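Local atomic coordinates of aromatic-L-amino-acid decarboxylase (PDB entry 6EEW), a protein that catalyses the pyridoxal 5'-phosphate-dependent decarboxylation of L-tryptophan to tryptamine and of 5-hydroxy-L-tryptophan to serotonin, working as a homodimer. Residues N44-P49 with V482-D487; K240-D245 with N278-W283; L338-T343 with K350-D355. All coordinates share one frame; numbering follows the deposited sequence. Where two conformers were deposited one is given.

Overall arrangement
Contact 1 closes the longest loop. It joins residues 44-49, at and just after the end of helix 24-44, to the C-terminal helix 479-496, so contacts 2 and 3 both fall within the chain it spans. Contact 2 comes next. It packs helix 235-247 against the end of helix 270-280, over a loop that includes strand 251-258 of the seven-stranded sheet. Contact 3 opens after contact 2 has closed, and neither crosses the other. It is short-range and joins helix 335-341 to the loop after helix 346-350. Contacts 2 and 3 have centres about 26 Å apart. Contact 1 lies on the opposite side of the chain's centre, about 48 Å and 52 Å from them, centre to centre.

Contact 1. Residues N44-P49 with V482-D487; sequences NVETYP and VRRVWD
Glu46 and Arg484 carry this contact alone, joining the chain just past helix 24-44 to the C-terminal helix 479-496. The CA atoms of Glu46 and Arg484 are 12.7 Å apart, so two long side chains span the gap. Residues 45-47 keep helical backbone angles past helix 24-44, though without the regular bonds of a helix. Within them Glu46 points toward the other segment. Its CG lies anti to the backbone N (chi1 180°), and the chain beyond is extended, which sends the carboxylate straight out. Arg484 comes from the opposite direction, with a bend at chi3. The two meet in a salt bridge, Glu46 OE2 to Arg484 NH2 at 2.6 Å. The carboxylate and guanidinium planes are turned 81° apart, so this is a single-point grip and not a paired, coplanar one. The other carboxylate oxygen, OE1, is hydrogen-bonded to His481. Glu46 thus holds two residues of one helix. Arg484 NH1 lies near Arg454, and the carboxylate probably offsets some of that like charge. Further on, Tyr48 N bonds back to Val45 O at 2.8 Å, closing the turn. The contact lies at the surface. Behind it, helix 479-496 packs through Val482 and Trp486 on helix 375-409, while Val485 rests on Tyr98.

Contact 2. Residues K240-D245 with N278-W283; sequences KMVEDD and NEFGIW
Val242 sits on Phe280. Its CG1 lies over one face of the Phe280 ring, 3.6 Å from the centroid and 18° off the normal, a CH-pi contact. A chi1 of 172° swings Val242 CG1 away from its own backbone N and over the ring, 3.5 Å from Phe280 CG. The other methyl, Val242 CG2, meets Ile282 CD1 at 3.9 Å, the two side chains reaching toward each other tip to tip. The side chains of Glu243 and Phe280 cross at about a right angle. Glu243 CG is 3.4 Å from Phe280 CZ, and Glu243 OE2 lies in the ring plane at the edge, 3.5 Å from the same CZ. On the opposite ring face lies Glu279 CG, so the ring is held between Val242 and its own neighbour in sequence. With an alanine here instead of Phe280, Val242 CG1 and Glu243 CG would probably lose their aromatic partner, and a gap is likely to open between the helices. Helix 235-247 leads into strand 251-258. That strand, helix 270-280 and the adjacent parallel strand 283-287 form a beta-alpha-beta crossover in the seven-stranded sheet of the large domain of this fold-type I pyridoxal phosphate enzyme. Gly281 makes the passage from helix to strand. Its positive phi (67°) belongs to a Schellman motif at the end of helix 270-280, and the turn brings Ile282 round to Val242. Pro252 of strand 251-258 touches both Val242 and Ile282 from the sheet side. Arg239 forms salt bridges with Glu243 and Glu279, whose OE2 atoms are 4.6 Å apart, and probably eases the repulsion between them.

Contact 3. Residues L338-T343 with K350-D355; sequences LLRALT and KNKQSD
Arg340 and Lys352 mark the nearest approach of the two backbones, with CA atoms 9.5 Å apart. Residues 338-341 end helix 335-341, and Leu342 is the first to leave helical angles. Residues 351-355, without regular structure, follow helix 346-350. Side chains bridge the gap loosely. Arg340 points toward residues 350-355 and bends at chi3 (70°), which turns its guanidinium across the lysine chain. The two side chains cross at about a right angle. Arg340 NH2 lies 3.8 Å from Lys352 CE, and Arg340 NH1 is 3.9 Å from Lys352 CG. Asn351 O stands at the guanidinium edge, 3.9 Å from Arg340 NH1, too far for a hydrogen bond. NH1 bonds instead to Leu349 O, and NH2 forms a salt bridge with Glu184. Arg340 also touches Tyr348, a residue that binds L-tryptophan. Arg340 O and Thr343 O both accept a bond from Lys211 NZ of the second subunit, which thus grips two carbonyls at this helix end. Lys352 NZ stays 4.8 Å from Arg340 NH2. Across this surface contact the arginine therefore meets mainly the aliphatic part of the lysine, and Glu184 probably tempers the repulsion between the two positive charges.

Contact 1. Residues N44-P49 with V482-D487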
loop_
_atom_site.group_PDB
_atom_site.type_symbol
_atom_site.label_atom_id
_atom_site.label_comp_id
_atom_site.label_asym_id
_atom_site.label_seq_id
_atom_site.Cartn_x
_atom_site.Cartn_y
_atom_site.Cartn_z
ATOM N N ASN A 44 26.818 11.894 0.252
ATOM C CA ASN A 44 27.169 12.716 1.406
ATOM C C ASN A 44 26.481 12.322 2.710
ATOM O O ASN A 44 26.760 12.942 3.744
ATOM C CB ASN A 44 26.880 14.190 1.095
ATOM C CG ASN A 44 27.791 14.751 -0.004
ATOM O OD1 ASN A 44 28.992 14.468 -0.051
ATOM N ND2 ASN A 44 27.211 15.550 -0.896
ATOM N N VAL A 45 25.571 11.344 2.699
ATOM C CA VAL A 45 24.737 11.106 3.880
ATOM C C VAL A 45 25.563 10.695 5.093
ATOM O O VAL A 45 25.204 11.029 6.232
ATOM C CB VAL A 45 23.657 10.044 3.579
ATOM C CG1 VAL A 45 24.309 8.733 3.158
ATOM C CG2 VAL A 45 22.748 9.854 4.785
ATOM N N GLU A 46 26.653 9.946 4.889
ATOM C CA GLU A 46 27.495 9.570 6.021
ATOM C C GLU A 46 27.938 10.790 6.806
ATOM O O GLU A 46 28.280 10.674 7.988
ATOM C CB GLU A 46 28.723 8.793 5.540
ATOM C CG GLU A 46 29.661 8.370 6.660
ATOM C CD GLU A 46 30.786 7.463 6.182
ATOM O OE1 GLU A 46 30.746 7.014 5.015
ATOM O OE2 GLU A 46 31.715 7.197 6.973
ATOM N N THR A 47 27.902 11.961 6.178
ATOM C CA THR A 47 28.301 13.208 6.807
ATOM C C THR A 47 27.234 13.752 7.747
ATOM O O THR A 47 27.565 14.448 8.713
ATOM C CB THR A 47 28.619 14.237 5.723
ATOM O OG1 THR A 47 29.936 13.997 5.201
ATOM C CG2 THR A 47 28.492 15.659 6.258
ATOM N N TYR A 48 25.966 13.468 7.480
ATOM C CA TYR A 48 24.918 14.036 8.303
ATOM C C TYR A 48 24.799 13.257 9.609
ATOM O O TYR A 48 25.160 12.082 9.671
ATOM C CB TYR A 48 23.577 14.003 7.574
ATOM C CG TYR A 48 23.598 14.529 6.151
ATOM C CD1 TYR A 48 24.515 15.489 5.750
ATOM C CD2 TYR A 48 22.672 14.082 5.218
ATOM C CE1 TYR A 48 24.527 15.964 4.449
ATOM C CE2 TYR A 48 22.674 14.552 3.921
ATOM C CZ TYR A 48 23.602 15.493 3.540
ATOM O OH TYR A 48 23.604 15.966 2.247
ATOM N N PRO A 49 24.310 13.888 10.673
ATOM C CA PRO A 49 23.961 13.110 11.866
ATOM C C PRO A 49 22.905 12.079 11.508
ATOM O O PRO A 49 21.940 12.376 10.797
ATOM C CB PRO A 49 23.424 14.167 12.840
ATOM C CG PRO A 49 23.029 15.330 11.970
ATOM C CD PRO A 49 23.967 15.315 10.807
ATOM N N VAL A 482 31.621 -0.725 10.547
ATOM C CA VAL A 482 31.392 -1.538 11.735
ATOM C C VAL A 482 32.577 -1.428 12.677
ATOM O O VAL A 482 32.407 -1.319 13.901
ATOM C CB VAL A 482 31.106 -3.001 11.346
ATOM C CG1 VAL A 482 30.854 -3.852 12.591
ATOM C CG2 VAL A 482 29.925 -3.062 10.422
ATOM N N ARG A 483 33.795 -1.452 12.121
ATOM C CA ARG A 483 34.984 -1.280 12.951
ATOM C C ARG A 483 34.918 0.019 13.744
ATOM O O ARG A 483 35.202 0.044 14.948
ATOM C CB ARG A 483 36.247 -1.319 12.090
ATOM C CG ARG A 483 36.519 -2.666 11.454
ATOM C CD ARG A 483 37.685 -2.609 10.490
ATOM N NE ARG A 483 37.935 -3.912 9.882
ATOM C CZ ARG A 483 38.449 -4.949 10.536
ATOM N NH1 ARG A 483 38.756 -4.838 11.821
ATOM N NH2 ARG A 483 38.656 -6.096 9.904
ATOM N N ARG A 484 34.539 1.116 13.084
ATOM C CA ARG A 484 34.503 2.404 13.768
ATOM C C ARG A 484 33.366 2.478 14.781
ATOM O O ARG A 484 33.522 3.104 15.835
ATOM C CB ARG A 484 34.389 3.548 12.767
ATOM C CG ARG A 484 35.551 3.652 11.792
ATOM C CD ARG A 484 35.525 5.013 11.113
ATOM N NE ARG A 484 34.244 5.289 10.466
ATOM C CZ ARG A 484 33.949 6.428 9.850
ATOM N NH1 ARG A 484 34.846 7.404 9.794
ATOM N NH2 ARG A 484 32.754 6.596 9.294
ATOM N N VAL A 485 32.229 1.845 14.496
ATOM C CA VAL A 485 31.165 1.795 15.495
ATOM C C VAL A 485 31.650 1.074 16.742
ATOM O O VAL A 485 31.409 1.514 17.870
ATOM C CB VAL A 485 29.907 1.118 14.928
ATOM C CG1 VAL A 485 28.946 0.815 16.066
ATOM C CG2 VAL A 485 29.229 2.017 13.916
ATOM N N TRP A 486 32.319 -0.061 16.558
ATOM C CA TRP A 486 32.831 -0.793 17.714
ATOM C C TRP A 486 33.865 0.031 18.477
ATOM O O TRP A 486 33.856 0.067 19.717
ATOM C CB TRP A 486 33.408 -2.132 17.264
ATOM C CG TRP A 486 34.051 -2.886 18.359
ATOM C CD1 TRP A 486 35.329 -3.364 18.392
ATOM C CD2 TRP A 486 33.464 -3.216 19.621
ATOM N NE1 TRP A 486 35.563 -4.005 19.582
ATOM C CE2 TRP A 486 34.436 -3.924 20.359
ATOM C CE3 TRP A 486 32.207 -2.996 20.193
ATOM C CZ2 TRP A 486 34.192 -4.412 21.639
ATOM C CZ3 TRP A 486 31.964 -3.482 21.463
ATOM C CH2 TRP A 486 32.956 -4.178 22.176
ATOM N N ASP A 487 34.754 0.715 17.756
ATOM C CA ASP A 487 35.704 1.603 18.423
ATOM C C ASP A 487 34.975 2.659 19.247
ATOM O O ASP A 487 35.330 2.919 20.405
ATOM C CB ASP A 487 36.613 2.271 17.389
ATOM C CG ASP A 487 37.599 1.305 16.769
ATOM O OD1 ASP A 487 37.969 0.322 17.439
ATOM O OD2 ASP A 487 37.987 1.518 15.598
#

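Contact 2. Residues K240-D245 with N278-W283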
loop_
_atom_site.group_PDB
_atom_site.type_symbol
_atom_site.label_atom_id
_atom_site.label_comp_id
_atom_site.label_asym_id
_atom_site.label_seq_id
_atom_site.Cartn_x
_atom_site.Cartn_y
_atom_site.Cartn_z
ATOM N N LYS A 240 0.047 -27.761 24.160
ATOM C CA LYS A 240 -0.724 -27.713 25.393
ATOM C C LYS A 240 -1.817 -26.651 25.293
ATOM O O LYS A 240 -2.987 -26.903 25.624
ATOM C CB LYS A 240 0.211 -27.440 26.571
ATOM C CG LYS A 240 -0.493 -27.376 27.906
ATOM C CD LYS A 240 -1.228 -28.690 28.134
ATOM C CE LYS A 240 -1.992 -28.703 29.441
ATOM N NZ LYS A 240 -2.799 -29.947 29.562
ATOM N N MET A 241 -1.460 -25.466 24.786
ATOM C CA MET A 241 -2.446 -24.396 24.637
ATOM C C MET A 241 -3.571 -24.803 23.690
ATOM O O MET A 241 -4.755 -24.597 23.986
ATOM C CB MET A 241 -1.766 -23.114 24.149
ATOM C CG MET A 241 -0.754 -22.521 25.129
ATOM S SD MET A 241 0.206 -21.157 24.429
ATOM C CE MET A 241 -1.090 -19.959 24.097
ATOM N N VAL A 242 -3.220 -25.367 22.536
ATOM C CA VAL A 242 -4.229 -25.741 21.550
ATOM C C VAL A 242 -5.175 -26.785 22.122
ATOM O O VAL A 242 -6.396 -26.707 21.938
ATOM C CB VAL A 242 -3.559 -26.241 20.256
ATOM C CG1 VAL A 242 -4.600 -26.817 19.306
ATOM C CG2 VAL A 242 -2.776 -25.113 19.577
ATOM N N GLU A 243 -4.639 -27.767 22.842
ATOM C CA GLU A 243 -5.501 -28.832 23.340
ATOM C C GLU A 243 -6.399 -28.336 24.468
ATOM O O GLU A 243 -7.545 -28.790 24.597
ATOM C CB GLU A 243 -4.649 -30.029 23.761
ATOM C CG GLU A 243 -4.024 -30.715 22.544
ATOM C CD GLU A 243 -3.100 -31.873 22.893
ATOM O OE1 GLU A 243 -2.526 -31.869 24.007
ATOM O OE2 GLU A 243 -2.929 -32.775 22.039
ATOM N N ASP A 244 -5.907 -27.404 25.289
ATOM C CA ASP A 244 -6.784 -26.800 26.285
ATOM C C ASP A 244 -7.884 -25.984 25.616
ATOM O O ASP A 244 -9.040 -26.005 26.063
ATOM C CB ASP A 244 -5.968 -25.952 27.261
ATOM C CG ASP A 244 -5.052 -26.802 28.147
ATOM O OD1 ASP A 244 -5.196 -28.045 28.146
ATOM O OD2 ASP A 244 -4.183 -26.233 28.842
ATOM N N ASP A 245 -7.557 -25.284 24.525
ATOM C CA ASP A 245 -8.584 -24.528 23.817
ATOM C C ASP A 245 -9.628 -25.450 23.209
ATOM O O ASP A 245 -10.826 -25.141 23.229
ATOM C CB ASP A 245 -7.953 -23.661 22.733
ATOM C CG ASP A 245 -7.255 -22.460 23.303
ATOM O OD1 ASP A 245 -7.689 -21.985 24.378
ATOM O OD2 ASP A 245 -6.283 -21.986 22.679
ATOM N N ASN A 278 -1.081 -28.670 11.042
ATOM C CA ASN A 278 -1.762 -29.715 10.287
ATOM C C ASN A 278 -2.615 -30.577 11.200
ATOM O O ASN A 278 -3.774 -30.871 10.883
ATOM C CB ASN A 278 -0.754 -30.586 9.537
ATOM C CG ASN A 278 -0.126 -29.879 8.356
ATOM O OD1 ASN A 278 0.734 -29.013 8.517
ATOM N ND2 ASN A 278 -0.539 -30.263 7.154
ATOM N N GLU A 279 -2.077 -30.971 12.352
ATOM C CA GLU A 279 -2.837 -31.877 13.209
ATOM C C GLU A 279 -4.150 -31.258 13.660
ATOM O O GLU A 279 -5.185 -31.934 13.679
ATOM C CB GLU A 279 -2.021 -32.291 14.426
ATOM C CG GLU A 279 -2.847 -33.046 15.470
ATOM C CD GLU A 279 -1.993 -33.522 16.633
ATOM O OE1 GLU A 279 -0.757 -33.315 16.552
ATOM O OE2 GLU A 279 -2.545 -34.090 17.615
ATOM N N PHE A 280 -4.148 -29.976 14.010
ATOM C CA PHE A 280 -5.353 -29.398 14.592
ATOM C C PHE A 280 -6.143 -28.536 13.615
ATOM O O PHE A 280 -7.068 -27.840 14.041
ATOM C CB PHE A 280 -4.999 -28.589 15.840
ATOM C CG PHE A 280 -4.567 -29.429 17.002
ATOM C CD1 PHE A 280 -5.503 -30.079 17.774
ATOM C CD2 PHE A 280 -3.229 -29.576 17.313
ATOM C CE1 PHE A 280 -5.117 -30.865 18.854
ATOM C CE2 PHE A 280 -2.830 -30.364 18.386
ATOM C CZ PHE A 280 -3.781 -31.009 19.159
ATOM N N GLY A 281 -5.844 -28.614 12.317
ATOM C CA GLY A 281 -6.560 -27.822 11.333
ATOM C C GLY A 281 -6.328 -26.335 11.440
ATOM O O GLY A 281 -7.178 -25.546 11.024
ATOM N N ILE A 282 -5.197 -25.937 11.997
ATOM C CA ILE A 282 -4.833 -24.538 12.164
ATOM C C ILE A 282 -4.116 -24.061 10.914
ATOM O O ILE A 282 -3.176 -24.709 10.441
ATOM C CB ILE A 282 -3.941 -24.360 13.402
ATOM C CG1 ILE A 282 -4.680 -24.852 14.654
ATOM C CG2 ILE A 282 -3.443 -22.923 13.505
ATOM C CD1 ILE A 282 -3.791 -25.090 15.856
ATOM N N TRP A 283 -4.536 -22.916 10.388
ATOM C CA TRP A 283 -3.804 -22.281 9.302
ATOM C C TRP A 283 -2.509 -21.714 9.851
ATOM O O TRP A 283 -2.530 -20.875 10.752
ATOM C CB TRP A 283 -4.622 -21.160 8.681
ATOM C CG TRP A 283 -3.928 -20.463 7.567
ATOM C CD1 TRP A 283 -2.696 -19.866 7.603
ATOM C CD2 TRP A 283 -4.466 -20.183 6.275
ATOM N NE1 TRP A 283 -2.417 -19.282 6.393
ATOM C CE2 TRP A 283 -3.493 -19.454 5.565
ATOM C CE3 TRP A 283 -5.671 -20.495 5.641
ATOM C CZ2 TRP A 283 -3.681 -19.050 4.256
ATOM C CZ3 TRP A 283 -5.855 -20.090 4.344
ATOM C CH2 TRP A 283 -4.871 -19.376 3.664
#

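Contact 3. Residues L338-T343 with K350-D355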
loop_
_atom_site.group_PDB
_atom_site.type_symbol
_atom_site.label_atom_id
_atom_site.label_comp_id
_atom_site.label_asym_id
_atom_site.label_seq_id
_atom_site.Cartn_x
_atom_site.Cartn_y
_atom_site.Cartn_z
ATOM N N LEU A 338 -7.912 -17.931 -0.261
ATOM C CA LEU A 338 -7.706 -16.485 -0.214
ATOM C C LEU A 338 -8.739 -15.752 -1.057
ATOM O O LEU A 338 -9.315 -14.749 -0.628
ATOM C CB LEU A 338 -6.312 -16.136 -0.713
ATOM C CG LEU A 338 -5.982 -14.641 -0.681
ATOM C CD1 LEU A 338 -5.837 -14.169 0.762
ATOM C CD2 LEU A 338 -4.743 -14.334 -1.521
ATOM N N LEU A 339 -8.936 -16.214 -2.288
ATOM C CA LEU A 339 -9.869 -15.581 -3.202
ATOM C C LEU A 339 -11.290 -15.603 -2.644
ATOM O O LEU A 339 -11.965 -14.568 -2.601
ATOM C CB LEU A 339 -9.782 -16.279 -4.558
ATOM C CG LEU A 339 -8.751 -15.629 -5.473
ATOM C CD1 LEU A 339 -7.549 -15.189 -4.659
ATOM C CD2 LEU A 339 -8.335 -16.569 -6.581
ATOM N N ARG A 340 -11.752 -16.763 -2.162
ATOM C CA ARG A 340 -13.066 -16.804 -1.534
ATOM C C ARG A 340 -13.144 -15.777 -0.425
ATOM O O ARG A 340 -14.150 -15.066 -0.284
ATOM C CB ARG A 340 -13.348 -18.201 -0.983
ATOM C CG ARG A 340 -13.536 -19.226 -2.062
ATOM C CD ARG A 340 -13.912 -20.570 -1.504
ATOM N NE ARG A 340 -15.259 -20.604 -0.953
ATOM C CZ ARG A 340 -16.343 -20.731 -1.707
ATOM N NH1 ARG A 340 -16.218 -20.793 -3.026
ATOM N NH2 ARG A 340 -17.545 -20.786 -1.152
ATOM N N ALA A 341 -12.074 -15.670 0.368
ATOM C CA ALA A 341 -12.116 -14.773 1.515
ATOM C C ALA A 341 -12.283 -13.320 1.087
ATOM O O ALA A 341 -12.985 -12.552 1.754
ATOM C CB ALA A 341 -10.845 -14.934 2.346
ATOM N N LEU A 342 -11.665 -12.926 -0.030
ATOM C CA LEU A 342 -11.525 -11.517 -0.391
ATOM C C LEU A 342 -12.563 -11.046 -1.408
ATOM O O LEU A 342 -12.326 -10.063 -2.120
ATOM C CB LEU A 342 -10.118 -11.251 -0.927
ATOM C CG LEU A 342 -9.062 -10.792 0.076
ATOM C CD1 LEU A 342 -9.238 -11.512 1.419
ATOM C CD2 LEU A 342 -7.669 -11.036 -0.488
ATOM N N THR A 343 -13.716 -11.700 -1.488
ATOM C CA THR A 343 -14.748 -11.250 -2.410
ATOM C C THR A 343 -16.110 -11.529 -1.808
ATOM O O THR A 343 -16.256 -12.359 -0.909
ATOM C CB THR A 343 -14.646 -11.939 -3.774
ATOM O OG1 THR A 343 -15.629 -11.386 -4.657
ATOM C CG2 THR A 343 -14.918 -13.420 -3.630
ATOM N N LYS A 350 -20.347 -19.496 -5.478
ATOM C CA LYS A 350 -21.150 -20.696 -5.702
ATOM C C LYS A 350 -20.342 -21.777 -6.413
ATOM O O LYS A 350 -20.498 -22.968 -6.119
ATOM C CB LYS A 350 -22.422 -20.362 -6.484
ATOM C CG LYS A 350 -22.221 -20.116 -7.970
ATOM C CD LYS A 350 -23.519 -20.387 -8.726
ATOM C CE LYS A 350 -23.824 -19.308 -9.758
ATOM N NZ LYS A 350 -24.796 -18.291 -9.243
ATOM N N ASN A 351 -19.467 -21.386 -7.339
ATOM C CA ASN A 351 -18.623 -22.353 -8.027
ATOM C C ASN A 351 -17.473 -22.754 -7.111
ATOM O O ASN A 351 -16.653 -21.916 -6.724
ATOM C CB ASN A 351 -18.099 -21.780 -9.341
ATOM C CG ASN A 351 -17.386 -22.823 -10.188
ATOM O OD1 ASN A 351 -17.437 -24.020 -9.895
ATOM N ND2 ASN A 351 -16.722 -22.374 -11.244
ATOM N N LYS A 352 -17.421 -24.035 -6.758
ATOM C CA LYS A 352 -16.398 -24.576 -5.872
ATOM C C LYS A 352 -15.551 -25.557 -6.680
ATOM O O LYS A 352 -15.709 -26.776 -6.589
ATOM C CB LYS A 352 -17.042 -25.234 -4.648
ATOM C CG LYS A 352 -17.839 -24.265 -3.794
ATOM C CD LYS A 352 -18.593 -24.985 -2.701
ATOM C CE LYS A 352 -19.355 -24.004 -1.834
ATOM N NZ LYS A 352 -20.270 -24.708 -0.889
ATOM N N GLN A 353 -14.641 -25.006 -7.478
ATOM C CA GLN A 353 -13.801 -25.797 -8.366
ATOM C C GLN A 353 -12.607 -24.946 -8.778
ATOM O O GLN A 353 -12.510 -23.767 -8.430
ATOM C CB GLN A 353 -14.585 -26.281 -9.594
ATOM C CG GLN A 353 -15.682 -27.308 -9.303
ATOM C CD GLN A 353 -15.196 -28.744 -9.429
ATOM O OE1 GLN A 353 -14.171 -29.008 -10.058
ATOM N NE2 GLN A 353 -15.933 -29.680 -8.833
ATOM N N SER A 354 -11.694 -25.561 -9.525
ATOM C CA SER A 354 -10.573 -24.860 -10.138
ATOM C C SER A 354 -10.864 -24.643 -11.620
ATOM O O SER A 354 -11.587 -25.425 -12.246
ATOM C CB SER A 354 -9.268 -25.643 -9.955
ATOM O OG SER A 354 -8.134 -24.843 -10.249
ATOM N N ASP A 355 -10.303 -23.571 -12.177
ATOM C CA ASP A 355 -10.660 -23.107 -13.514
ATOM C C ASP A 355 -9.496 -23.251 -14.490
ATOM O O ASP A 355 -8.350 -23.512 -14.114
ATOM C CB ASP A 355 -11.137 -21.651 -13.468
ATOM C CG ASP A 355 -12.493 -21.501 -12.800
ATOM O OD1 ASP A 355 -13.134 -22.532 -12.505
ATOM O OD2 ASP A 355 -12.918 -20.349 -12.566
#